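Local coordinates for protein NADP-dependent glyceraldehyde-3-phosphate dehydrogenase (Bacillus halodurans, PDB 3PRL) that probably catalyses the NADP-dependent, non-phosphorylating oxidation of glyceraldehyde 3-phosphate, at residues Val155-Ser160 and Asp233-Thr238; Asn181-Lys186 and Gly210-Val215; Gln344-Asp349 and Ala379-Trp384. All coordinates share one frame; numbering follows the deposited sequence.

Contact 1 (Val155-Ser160 and Asp233-Thr238); sequences VVLAIS and DMITFT
V155-I159 and M234-T238 run side by side as neighbouring parallel strands, their axes 16° apart and 4.9 Å from each other at closest. L157 and I159 turn both N-H and C=O to the partner strand: L157 N donates to M234 O (2.9 Å), T236 N to L157 O (3.0 Å), I159 N to T236 O, and T238 N to I159 O. At the entrance to the pair, D233 holds V155 twice. Its backbone N donates to V155 O, and V155 N reaches D233 OD2 at 3.0 Å, meeting the anti side of that oxygen 15° out of the carboxylate plane. An alanine in place of D233 would keep the first of these bonds but is likely to leave the buried V155 N without its acceptor. One residue on, M234 N is buried with no partner in the model.

On the face carrying L157, I159, I235 and F237, I159 does most of the bridging. Its CD1 touches I235 CG2 at 3.8 Å, while its CB meets the edge of the F237 ring, near the ring plane, at CD1 (3.7 Å). F237 CG lies anti to the backbone N (chi1 166°), which leaves the CD1 edge facing I159 CB. I247 of helix 241-250 lies against this cluster. On the other face, V156 CG1 rests on M234 SD, the two side chains pointing the same way.

At the C-terminal ends, a water donates to T238 O at 2.9 Å and more weakly to S160 O. T238 OG1 is hydrogen-bonded to K172. Parallel strands with helices on both faces are the core of the Rossmann-like cofactor-binding domain of aldehyde dehydrogenases, and S160, an NADP(+)-binding residue, lies at the C-terminal end of V155-S160.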
loop_
_atom_site.group_PDB
_atom_site.type_symbol
_atom_site.label_atom_id
_atom_site.label_comp_id
_atom_site.label_asym_id
_atom_site.label_seq_id
_atom_site.Cartn_x
_atom_site.Cartn_y
_atom_site.Cartn_z
ATOM N N VAL D 155 -4.154 -19.232 18.856
ATOM C CA VAL D 155 -3.231 -20.361 18.798
ATOM C C VAL D 155 -3.260 -20.956 17.397
ATOM O O VAL D 155 -4.331 -21.330 16.894
ATOM C CB VAL D 155 -3.578 -21.454 19.859
ATOM C CG1 VAL D 155 -2.606 -22.613 19.767
ATOM C CG2 VAL D 155 -3.536 -20.876 21.266
ATOM N N VAL D 156 -2.092 -21.032 16.766
ATOM C CA VAL D 156 -1.965 -21.531 15.388
ATOM C C VAL D 156 -1.397 -22.930 15.389
ATOM O O VAL D 156 -0.376 -23.193 16.035
ATOM C CB VAL D 156 -1.095 -20.568 14.489
ATOM C CG1 VAL D 156 -0.671 -21.207 13.168
ATOM C CG2 VAL D 156 -1.860 -19.266 14.205
ATOM N N LEU D 157 -2.071 -23.835 14.678
ATOM C CA LEU D 157 -1.575 -25.197 14.513
ATOM C C LEU D 157 -0.772 -25.274 13.233
ATOM O O LEU D 157 -1.301 -25.023 12.147
ATOM C CB LEU D 157 -2.722 -26.221 14.494
ATOM C CG LEU D 157 -2.236 -27.672 14.279
ATOM C CD1 LEU D 157 -1.671 -28.252 15.561
ATOM C CD2 LEU D 157 -3.331 -28.559 13.729
ATOM N N ALA D 158 0.513 -25.575 13.391
ATOM C CA ALA D 158 1.452 -25.704 12.288
ATOM C C ALA D 158 1.819 -27.163 12.159
ATOM O O ALA D 158 2.323 -27.780 13.118
ATOM C CB ALA D 158 2.706 -24.877 12.542
ATOM N N ILE D 159 1.553 -27.711 10.976
ATOM C CA ILE D 159 1.811 -29.115 10.690
ATOM C C ILE D 159 2.728 -29.182 9.481
ATOM O O ILE D 159 2.332 -28.831 8.374
ATOM C CB ILE D 159 0.507 -29.901 10.404
ATOM C CG1 ILE D 159 -0.647 -29.403 11.294
ATOM C CG2 ILE D 159 0.758 -31.440 10.536
ATOM C CD1 ILE D 159 -2.048 -29.733 10.714
ATOM N N SER D 160 3.952 -29.626 9.709
ATOM C CA SER D 160 4.973 -29.627 8.671
ATOM C C SER D 160 5.316 -31.040 8.143
ATOM O O SER D 160 5.068 -32.030 8.836
ATOM C CB SER D 160 6.218 -28.875 9.161
ATOM O OG SER D 160 6.837 -29.543 10.246
ATOM N N ASP D 233 -7.407 -21.800 16.375
ATOM C CA ASP D 233 -8.021 -20.673 15.706
ATOM C C ASP D 233 -7.511 -20.541 14.281
ATOM O O ASP D 233 -7.951 -19.666 13.564
ATOM C CB ASP D 233 -7.750 -19.387 16.497
ATOM C CG ASP D 233 -8.085 -19.538 17.968
ATOM O OD1 ASP D 233 -9.285 -19.475 18.311
ATOM O OD2 ASP D 233 -7.152 -19.747 18.785
ATOM N N MET D 234 -6.570 -21.404 13.885
ATOM C CA MET D 234 -6.012 -21.404 12.534
ATOM C C MET D 234 -5.154 -22.639 12.276
ATOM O O MET D 234 -4.338 -23.031 13.138
ATOM C CB MET D 234 -5.171 -20.129 12.315
ATOM C CG MET D 234 -4.801 -19.818 10.863
ATOM S SD MET D 234 -3.146 -20.346 10.352
ATOM C CE MET D 234 -3.145 -19.568 8.738
ATOM N N ILE D 235 -5.322 -23.233 11.089
ATOM C CA ILE D 235 -4.481 -24.351 10.648
ATOM C C ILE D 235 -3.652 -24.007 9.411
ATOM O O ILE D 235 -4.190 -23.505 8.434
ATOM C CB ILE D 235 -5.304 -25.667 10.340
ATOM C CG1 ILE D 235 -6.194 -26.058 11.511
ATOM C CG2 ILE D 235 -4.375 -26.839 9.952
ATOM C CD1 ILE D 235 -5.455 -26.392 12.732
ATOM N N THR D 236 -2.350 -24.292 9.463
ATOM C CA THR D 236 -1.496 -24.238 8.267
ATOM C C THR D 236 -0.722 -25.534 8.031
ATOM O O THR D 236 0.068 -25.982 8.868
ATOM C CB THR D 236 -0.556 -23.030 8.281
ATOM O OG1 THR D 236 0.270 -23.071 7.119
ATOM C CG2 THR D 236 0.302 -22.998 9.561
ATOM N N PHE D 237 -0.938 -26.127 6.865
ATOM C CA PHE D 237 -0.485 -27.490 6.649
ATOM C C PHE D 237 0.171 -27.670 5.299
ATOM O O PHE D 237 -0.342 -27.218 4.259
ATOM C CB PHE D 237 -1.677 -28.447 6.832
ATOM C CG PHE D 237 -1.448 -29.845 6.312
ATOM C CD1 PHE D 237 -1.000 -30.852 7.158
ATOM C CD2 PHE D 237 -1.716 -30.158 4.986
ATOM C CE1 PHE D 237 -0.804 -32.161 6.682
ATOM C CE2 PHE D 237 -1.518 -31.448 4.500
ATOM C CZ PHE D 237 -1.069 -32.452 5.353
ATOM N N THR D 238 1.314 -28.353 5.332
ATOM C CA THR D 238 1.986 -28.789 4.134
ATOM C C THR D 238 2.106 -30.302 4.195
ATOM O O THR D 238 2.532 -30.854 5.214
ATOM C CB THR D 238 3.382 -28.170 4.021
ATOM O OG1 THR D 238 3.269 -26.747 4.006
ATOM C CG2 THR D 238 4.060 -28.631 2.771
HETATM O O HOH W 1 3.139 -33.434 6.291
#

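Contact 2 (Asn181-Lys186 and Gly210-Val215); sequences NTVVFK and GIIQVV
I212 CD1 reaches over to V183 CG1 at 3.8 Å and lies against F185 CB as well, making a small apolar centre on the face shared by V183, I212, F185 and V214. The V183 and I212 side chains run alongside each other. With chi1 at 179° and chi2 at 73°, the I212 chain is bent so that its end swings back toward V183. V214 CG1 approaches the F185 ring obliquely and more loosely. M198 and V199 of helix 192-204 pack on F185 too.

On the reverse face V184 CG1 meets V215 CG2 at 3.6 Å, and the same V215 methyl also lies against K186 CB. At the start of the strands, T182 CG2 touches I211 CD1 (3.7 Å), the two side chains crossing at about a right angle.

Between the faces the backbones are paired in parallel, as befits a beta-alpha-beta crossover whose two strands are joined through helix 192-204 in the Rossmann-like sheet. V183 and F185 supply both N-H and C=O to this pairing. V183 N donates to I211 O (2.7 Å), and V183 O receives Q213 N. F185 N goes to Q213 O at 2.7 Å, and F185 O accepts V215 N.

The polar ends of these side chains are bonded to other parts of the chain: T182 OG1 to A58 O, and Q213 OE1 to N17 N. N181, just before the strand, takes G154 N on OD1 and gives ND2 to M473 O and A176 O. K186, an NADP(+)-binding residue, comes last on its strand.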
loop_
_atom_site.group_PDB
_atom_site.type_symbol
_atom_site.label_atom_id
_atom_site.label_comp_id
_atom_site.label_asym_id
_atom_site.label_seq_id
_atom_site.Cartn_x
_atom_site.Cartn_y
_atom_site.Cartn_z
ATOM N N ASN D 181 0.532 -14.459 17.658
ATOM C CA ASN D 181 -0.146 -15.747 17.887
ATOM C C ASN D 181 0.776 -16.629 18.722
ATOM O O ASN D 181 1.930 -16.298 18.906
ATOM C CB ASN D 181 -0.435 -16.440 16.548
ATOM C CG ASN D 181 -1.357 -15.621 15.647
ATOM O OD1 ASN D 181 -2.577 -15.696 15.782
ATOM N ND2 ASN D 181 -0.772 -14.843 14.716
ATOM N N THR D 182 0.252 -17.743 19.235
ATOM C CA THR D 182 1.095 -18.806 19.779
ATOM C C THR D 182 0.990 -20.050 18.882
ATOM O O THR D 182 0.140 -20.105 17.989
ATOM C CB THR D 182 0.804 -19.092 21.268
ATOM O OG1 THR D 182 -0.577 -19.439 21.442
ATOM C CG2 THR D 182 1.119 -17.857 22.099
ATOM N N VAL D 183 1.880 -21.019 19.090
ATOM C CA VAL D 183 1.957 -22.165 18.197
ATOM C C VAL D 183 1.873 -23.512 18.904
ATOM O O VAL D 183 2.558 -23.782 19.906
ATOM C CB VAL D 183 3.192 -22.111 17.259
ATOM C CG1 VAL D 183 3.303 -23.378 16.452
ATOM C CG2 VAL D 183 3.124 -20.920 16.307
ATOM N N VAL D 184 0.999 -24.355 18.370
ATOM C CA VAL D 184 1.103 -25.790 18.584
ATOM C C VAL D 184 1.757 -26.369 17.331
ATOM O O VAL D 184 1.203 -26.264 16.233
ATOM C CB VAL D 184 -0.266 -26.416 18.891
ATOM C CG1 VAL D 184 -0.153 -27.924 18.996
ATOM C CG2 VAL D 184 -0.775 -25.860 20.189
ATOM N N PHE D 185 2.969 -26.899 17.503
ATOM C CA PHE D 185 3.792 -27.430 16.414
ATOM C C PHE D 185 3.759 -28.963 16.360
ATOM O O PHE D 185 4.183 -29.639 17.308
ATOM C CB PHE D 185 5.245 -26.959 16.564
ATOM C CG PHE D 185 6.201 -27.507 15.496
ATOM C CD1 PHE D 185 5.798 -27.630 14.158
ATOM C CD2 PHE D 185 7.509 -27.878 15.833
ATOM C CE1 PHE D 185 6.647 -28.133 13.179
ATOM C CE2 PHE D 185 8.385 -28.367 14.849
ATOM C CZ PHE D 185 7.954 -28.497 13.519
ATOM N N LYS D 186 3.264 -29.497 15.246
ATOM C CA LYS D 186 3.302 -30.956 14.987
ATOM C C LYS D 186 4.147 -31.296 13.762
ATOM O O LYS D 186 3.655 -31.187 12.641
ATOM C CB LYS D 186 1.879 -31.537 14.837
ATOM C CG LYS D 186 1.803 -33.080 14.555
ATOM C CD LYS D 186 2.840 -33.883 15.361
ATOM C CE LYS D 186 3.254 -35.187 14.683
ATOM N NZ LYS D 186 4.670 -35.562 15.031
ATOM N N GLY D 210 5.203 -21.497 26.777
ATOM C CA GLY D 210 3.898 -21.675 26.122
ATOM C C GLY D 210 3.749 -21.199 24.682
ATOM O O GLY D 210 2.986 -21.791 23.910
ATOM N N ILE D 211 4.463 -20.135 24.313
ATOM C CA ILE D 211 4.378 -19.530 22.962
ATOM C C ILE D 211 4.564 -20.535 21.836
ATOM O O ILE D 211 3.895 -20.455 20.794
ATOM C CB ILE D 211 5.424 -18.398 22.789
ATOM C CG1 ILE D 211 5.339 -17.412 23.947
ATOM C CG2 ILE D 211 5.253 -17.679 21.441
ATOM C CD1 ILE D 211 3.935 -16.963 24.268
ATOM N N ILE D 212 5.499 -21.458 22.064
ATOM C CA ILE D 212 5.737 -22.616 21.224
ATOM C C ILE D 212 5.587 -23.896 22.058
ATOM O O ILE D 212 6.242 -24.062 23.096
ATOM C CB ILE D 212 7.145 -22.551 20.533
ATOM C CG1 ILE D 212 7.412 -23.794 19.654
ATOM C CG2 ILE D 212 8.267 -22.335 21.555
ATOM C CD1 ILE D 212 6.612 -23.813 18.347
ATOM N N GLN D 213 4.690 -24.768 21.602
ATOM C CA GLN D 213 4.530 -26.119 22.142
ATOM C C GLN D 213 4.777 -27.116 21.012
ATOM O O GLN D 213 4.345 -26.886 19.874
ATOM C CB GLN D 213 3.121 -26.304 22.711
ATOM C CG GLN D 213 2.623 -25.119 23.551
ATOM C CD GLN D 213 3.139 -25.131 24.978
ATOM O OE1 GLN D 213 4.352 -25.248 25.228
ATOM N NE2 GLN D 213 2.217 -25.019 25.934
ATOM N N VAL D 214 5.496 -28.199 21.313
ATOM C CA VAL D 214 5.718 -29.265 20.322
ATOM C C VAL D 214 4.847 -30.462 20.662
ATOM O O VAL D 214 4.897 -30.981 21.771
ATOM C CB VAL D 214 7.198 -29.724 20.236
ATOM C CG1 VAL D 214 7.392 -30.724 19.079
ATOM C CG2 VAL D 214 8.134 -28.528 20.091
ATOM N N VAL D 215 4.011 -30.870 19.715
ATOM C CA VAL D 215 3.197 -32.054 19.913
ATOM C C VAL D 215 3.696 -33.126 18.975
ATOM O O VAL D 215 3.772 -32.916 17.781
ATOM C CB VAL D 215 1.674 -31.787 19.743
ATOM C CG1 VAL D 215 1.149 -30.962 20.930
ATOM C CG2 VAL D 215 1.357 -31.089 18.404
#

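Contact 3 (Gln344-Asp349 and Ala379-Trp384); sequences QGLIDD and AMRVAW
D349 OD2 and R381 N form the direct hydrogen bond between helix 337-352 and the loop A379-W384, 3.1 Å long and nearly straight. The amide meets the anti side of OD2, 34° out of the carboxylate plane. The D349 carboxylate is swung out trans to its own backbone N (chi1 176°), which carries it across to the loop just where the short 3-10 segment 381-383 begins. M380 CA also lies close to that oxygen.

A water joins the same groups. Water 2 donates to D349 OD2 at 3.0 Å and to L346 O at 2.9 Å, and accepts from V382 N at 3.0 Å, so that OD2 takes at least two hydrogens while the helix carbonyl of L346 is tied to the loop through one water.

The charges are arranged less directly. The guanidinium of R381 and the carboxylate of D349 are turned 56° apart, and D349 OD2 stays 5.5 Å from R381 NE, so these two do not pair. R381 makes its salt bridge through NH2 with E385 OE1 instead.

A methyl packs on the flat of the same charged group: L346 CD1 sits over one face of the R381 guanidinium, displaced toward its rim, at 3.4 Å from NH2. The bend at chi3 of R381 turns that face to the leucine methyl. The apolar contact proper is between L346 CB and V382 CG2, 4.1 Å apart, the two side chains passing at a slant. P387, farther along the same loop, touches L346.

This is plain structural packing, remote from the annotated sites: a helix is held against the loop that leads from strand 367-374 to the parallel strand 391-397, in the sheet of the aldehyde dehydrogenase catalytic domain.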
loop_
_atom_site.group_PDB
_atom_site.type_symbol
_atom_site.label_atom_id
_atom_site.label_comp_id
_atom_site.label_asym_id
_atom_site.label_seq_id
_atom_site.Cartn_x
_atom_site.Cartn_y
_atom_site.Cartn_z
ATOM N N GLN D 344 7.700 -47.411 -8.175
ATOM C CA GLN D 344 7.941 -48.552 -9.069
ATOM C C GLN D 344 6.713 -48.911 -9.908
ATOM O O GLN D 344 6.834 -49.199 -11.104
ATOM C CB GLN D 344 8.407 -49.770 -8.264
ATOM C CG GLN D 344 8.773 -51.013 -9.099
ATOM C CD GLN D 344 9.879 -50.751 -10.117
ATOM O OE1 GLN D 344 10.995 -50.371 -9.765
ATOM N NE2 GLN D 344 9.567 -50.963 -11.389
ATOM N N GLY D 345 5.543 -48.891 -9.273
ATOM C CA GLY D 345 4.276 -49.212 -9.935
ATOM C C GLY D 345 3.880 -48.242 -11.032
ATOM O O GLY D 345 3.239 -48.638 -12.015
ATOM N N LEU D 346 4.243 -46.970 -10.851
ATOM C CA LEU D 346 4.054 -45.938 -11.871
ATOM C C LEU D 346 4.912 -46.193 -13.112
ATOM O O LEU D 346 4.430 -46.035 -14.239
ATOM C CB LEU D 346 4.334 -44.529 -11.300
ATOM C CG LEU D 346 3.159 -43.689 -10.761
ATOM C CD1 LEU D 346 2.341 -44.425 -9.712
ATOM C CD2 LEU D 346 3.628 -42.354 -10.188
ATOM N N ILE D 347 6.174 -46.572 -12.892
ATOM C CA ILE D 347 7.093 -46.946 -13.976
ATOM C C ILE D 347 6.555 -48.163 -14.737
ATOM O O ILE D 347 6.320 -48.079 -15.946
ATOM C CB ILE D 347 8.536 -47.198 -13.455
ATOM C CG1 ILE D 347 9.152 -45.885 -12.963
ATOM C CG2 ILE D 347 9.411 -47.839 -14.547
ATOM C CD1 ILE D 347 10.340 -46.051 -12.029
ATOM N N ASP D 348 6.341 -49.267 -14.017
ATOM C CA ASP D 348 5.708 -50.489 -14.552
ATOM C C ASP D 348 4.544 -50.177 -15.514
ATOM O O ASP D 348 4.653 -50.424 -16.718
ATOM C CB ASP D 348 5.187 -51.379 -13.413
ATOM C CG ASP D 348 6.292 -52.074 -12.629
ATOM O OD1 ASP D 348 5.973 -52.585 -11.533
ATOM O OD2 ASP D 348 7.459 -52.142 -13.085
ATOM N N ASP D 349 3.451 -49.622 -14.975
ATOM C CA ASP D 349 2.248 -49.269 -15.748
ATOM C C ASP D 349 2.563 -48.542 -17.055
ATOM O O ASP D 349 1.919 -48.788 -18.085
ATOM C CB ASP D 349 1.288 -48.408 -14.913
ATOM C CG ASP D 349 0.081 -47.947 -15.710
ATOM O OD1 ASP D 349 -0.867 -48.753 -15.867
ATOM O OD2 ASP D 349 0.089 -46.790 -16.189
ATOM N N ALA D 379 -2.946 -42.142 -20.995
ATOM C CA ALA D 379 -3.490 -43.390 -20.411
ATOM C C ALA D 379 -2.629 -43.957 -19.270
ATOM O O ALA D 379 -3.065 -44.855 -18.533
ATOM C CB ALA D 379 -3.714 -44.462 -21.504
ATOM N N MET D 380 -1.412 -43.434 -19.135
ATOM C CA MET D 380 -0.458 -43.894 -18.120
ATOM C C MET D 380 -0.608 -43.083 -16.835
ATOM O O MET D 380 -0.712 -41.845 -16.872
ATOM C CB MET D 380 0.979 -43.764 -18.634
ATOM C CG MET D 380 1.188 -44.286 -20.053
ATOM S SD MET D 380 2.819 -43.899 -20.710
ATOM C CE MET D 380 2.769 -44.786 -22.274
ATOM N N ARG D 381 -0.594 -43.786 -15.704
ATOM C CA ARG D 381 -0.765 -43.175 -14.389
ATOM C C ARG D 381 0.265 -42.079 -14.123
ATOM O O ARG D 381 -0.056 -41.069 -13.496
ATOM C CB ARG D 381 -0.681 -44.233 -13.286
ATOM C CG ARG D 381 -1.810 -45.263 -13.287
ATOM C CD ARG D 381 -1.554 -46.332 -12.236
ATOM N NE ARG D 381 -1.286 -45.740 -10.925
ATOM C CZ ARG D 381 -0.780 -46.400 -9.887
ATOM N NH1 ARG D 381 -0.488 -47.694 -9.993
ATOM N NH2 ARG D 381 -0.579 -45.769 -8.728
ATOM N N VAL D 382 1.487 -42.293 -14.617
ATOM C CA VAL D 382 2.642 -41.430 -14.345
ATOM C C VAL D 382 2.515 -40.068 -15.024
ATOM O O VAL D 382 3.291 -39.155 -14.742
ATOM C CB VAL D 382 4.005 -42.140 -14.727
ATOM C CG1 VAL D 382 4.258 -42.116 -16.255
ATOM C CG2 VAL D 382 5.193 -41.545 -13.953
ATOM N N ALA D 383 1.533 -39.930 -15.913
ATOM C CA ALA D 383 1.274 -38.658 -16.580
ATOM C C ALA D 383 0.444 -37.736 -15.689
ATOM O O ALA D 383 0.271 -36.548 -15.988
ATOM C CB ALA D 383 0.568 -38.891 -17.936
ATOM N N TRP D 384 -0.050 -38.290 -14.584
ATOM C CA TRP D 384 -1.070 -37.638 -13.776
ATOM C C TRP D 384 -0.698 -37.669 -12.298
ATOM O O TRP D 384 -0.660 -36.612 -11.643
ATOM C CB TRP D 384 -2.446 -38.304 -14.007
ATOM C CG TRP D 384 -2.907 -38.295 -15.445
ATOM C CD1 TRP D 384 -3.110 -39.386 -16.259
ATOM C CD2 TRP D 384 -3.213 -37.141 -16.243
ATOM N NE1 TRP D 384 -3.528 -38.979 -17.503
ATOM C CE2 TRP D 384 -3.600 -37.608 -17.524
ATOM C CE3 TRP D 384 -3.208 -35.757 -15.997
ATOM C CZ2 TRP D 384 -3.964 -36.741 -18.560
ATOM C CZ3 TRP D 384 -3.589 -34.889 -17.033
ATOM C CH2 TRP D 384 -3.960 -35.390 -18.298
HETATM O O HOH W 2 2.375 -44.827 -15.856
#

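How the contacts relate
Contacts 1 and 2 are consecutive pairings in one sheet, their centres 10 Å apart, with strands 144-159 and 182-186 lying next to each other between them. V156 N and T182 O (2.7 Å) and A158 O and K186 N (2.9 Å) are probable hydrogen bonds that join the two. S160 and K186, both NADP(+)-binding, lie near the C-terminal ends of these neighbouring strands, and T238 of contact 1 lies beside E259, the predicted active-site residue. Contact 3, a helix against a loop, lies apart, beside the other large sheet: its centre is 33 Å from that of contact 1 and 40 Å from that of contact 2, with nearest atoms about 17 and 25 Å away.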